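Side-chain contact in hydroxyethylthiazole kinase (Pyrococcus horikoshii, PDB 3HPD), which probably phosphorylates the hydroxyl group of 4-methyl-5-beta-hydroxyethylthiazole with ATP and magnesium, a step in the making of thiamine diphosphate: residues T29-L34 / A39-A44. Residues are numbered along the deposited sequence; the frame is centred on the assembly and turned at random.
Sequences TTANAL and ASPVMA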
loop_
_atom_site.group_PDB
_atom_site.type_symbol
_atom_site.label_atom_id
_atom_site.label_comp_id
_atom_site.label_asym_id
_atom_site.label_seq_id
_atom_site.Cartn_x
_atom_site.Cartn_y
_atom_site.Cartn_z
ATOM N N THR A 29 2.091 -0.731 5.440
ATOM C CA THR A 29 1.619 -0.465 6.766
ATOM C C THR A 29 2.313 -1.319 7.858
ATOM O O THR A 29 2.822 -0.776 8.851
ATOM C CB THR A 29 0.084 -0.623 6.669
ATOM O OG1 THR A 29 -0.547 0.643 6.890
ATOM C CG2 THR A 29 -0.406 -1.674 7.544
ATOM N N THR A 30 2.389 -2.635 7.673
ATOM C CA THR A 30 3.048 -3.479 8.674
ATOM C C THR A 30 4.570 -3.334 8.632
ATOM O O THR A 30 5.247 -3.505 9.652
ATOM C CB THR A 30 2.672 -4.975 8.504
ATOM O OG1 THR A 30 3.032 -5.426 7.193
ATOM C CG2 THR A 30 1.176 -5.170 8.713
ATOM N N ALA A 31 5.107 -3.014 7.457
ATOM C CA ALA A 31 6.545 -2.824 7.314
ATOM C C ALA A 31 6.955 -1.595 8.114
ATOM O O ALA A 31 7.944 -1.620 8.846
ATOM C CB ALA A 31 6.916 -2.634 5.851
ATOM N N ASN A 32 6.187 -0.516 7.974
ATOM C CA ASN A 32 6.492 0.705 8.698
ATOM C C ASN A 32 6.230 0.577 10.192
ATOM O O ASN A 32 6.876 1.249 10.995
ATOM C CB ASN A 32 5.716 1.887 8.118
ATOM C CG ASN A 32 6.379 2.454 6.882
ATOM O OD1 ASN A 32 7.609 2.495 6.798
ATOM N ND2 ASN A 32 5.577 2.905 5.925
ATOM N N ALA A 33 5.287 -0.279 10.570
ATOM C CA ALA A 33 5.006 -0.484 11.985
ATOM C C ALA A 33 6.231 -1.166 12.598
ATOM O O ALA A 33 6.683 -0.799 13.685
ATOM C CB ALA A 33 3.761 -1.351 12.164
ATOM N N LEU A 34 6.772 -2.157 11.894
ATOM C CA LEU A 34 7.952 -2.865 12.378
ATOM C C LEU A 34 9.158 -1.934 12.470
ATOM O O LEU A 34 9.897 -1.969 13.452
ATOM C CB LEU A 34 8.273 -4.057 11.467
ATOM C CG LEU A 34 7.457 -5.321 11.760
ATOM C CD1 LEU A 34 7.530 -6.291 10.591
ATOM C CD2 LEU A 34 7.985 -5.965 13.036
ATOM N N ALA A 39 12.355 -2.928 14.690
ATOM C CA ALA A 39 12.711 -4.178 14.020
ATOM C C ALA A 39 12.908 -3.897 12.532
ATOM O O ALA A 39 12.778 -2.756 12.093
ATOM C CB ALA A 39 11.611 -5.218 14.219
ATOM N N SER A 40 13.237 -4.935 11.767
ATOM C CA SER A 40 13.438 -4.795 10.325
ATOM C C SER A 40 12.507 -5.747 9.581
ATOM O O SER A 40 12.503 -6.950 9.836
ATOM C CB SER A 40 14.888 -5.112 9.947
ATOM O OG SER A 40 15.783 -4.179 10.523
ATOM N N PRO A 41 11.701 -5.218 8.650
ATOM C CA PRO A 41 10.794 -6.091 7.909
ATOM C C PRO A 41 11.364 -6.527 6.568
ATOM O O PRO A 41 12.249 -5.882 6.011
ATOM C CB PRO A 41 9.582 -5.203 7.701
ATOM C CG PRO A 41 10.247 -3.883 7.368
ATOM C CD PRO A 41 11.360 -3.799 8.417
ATOM N N VAL A 42 10.848 -7.638 6.067
ATOM C CA VAL A 42 11.207 -8.127 4.749
ATOM C C VAL A 42 9.983 -8.877 4.256
ATOM O O VAL A 42 9.509 -9.809 4.908
ATOM C CB VAL A 42 12.449 -9.064 4.740
ATOM C CG1 VAL A 42 12.218 -10.295 5.602
ATOM C CG2 VAL A 42 12.757 -9.474 3.298
ATOM N N MET A 43 9.439 -8.426 3.131
ATOM C CA MET A 43 8.273 -9.062 2.535
ATOM C C MET A 43 8.736 -9.871 1.329
ATOM O O MET A 43 9.315 -9.324 0.390
ATOM C CB MET A 43 7.250 -8.008 2.095
ATOM C CG MET A 43 6.314 -7.521 3.203
ATOM S SD MET A 43 7.163 -6.777 4.605
ATOM C CE MET A 43 5.767 -6.331 5.645
ATOM N N ALA A 44 8.500 -11.179 1.368
ATOM C CA ALA A 44 8.897 -12.063 0.279
ATOM C C ALA A 44 7.991 -13.286 0.270
ATOM O O ALA A 44 7.592 -13.783 1.326
ATOM C CB ALA A 44 10.349 -12.485 0.448
#
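In the first beta-alpha-beta unit of this ribokinase-clan fold, Leu-34, Ala-31 and Thr-30 of the helix face Ala-39, Pro-41 and Met-43 of the strand that follows it. The two elements run nearly antiparallel, their axes 7.2 Å apart at closest approach, and the short side chain of Ala-31 is consistent with so close an approach. The chain turns back tightly between them: Ala-39 N donates a hydrogen bond to Leu-34 O (2.9 Å). Beside it, Ala-39 CB rests against Leu-34 CD2 at 3.9 Å.

Leu-34 divides its branches, CD1 passing alongside the proline ring to meet Pro-41 CB at 3.7 Å. The CB-CG edge of the Pro-41 ring is set against the backbone of Ala-31, with Pro-41 CG 3.6 Å from Ala-31 O; a bare methyl at Ala-31 lets the ring come so near. Strand 40-43 is the outermost of the sheet within this chain and pairs with strand 17-21 through Ser-40 and Val-42, so proline at 41 costs no hydrogen bond to that neighbour. Helix 193-205 covers Leu-34 and Ala-39 through Ala-203.

Met-43, predicted to bind the thiazole substrate, is bent at chi2 (59°), so that the chain turns back along the strand and its terminal methyl, CE, meets the helix. Met-43 CE lies 3.9 Å from Ala-31 CB. Obliquely, Met-43 CE also comes to 3.3 Å from Thr-30 OG1. That hydroxyl, set between its own backbone N and carbonyl carbon (chi1 58°), is hydrogen-bonded to Val-26 O one turn earlier, so its polar need is met there and the Met-43 methyl makes only a van der Waals contact. Val-25 of the second subunit also packs on Met-43.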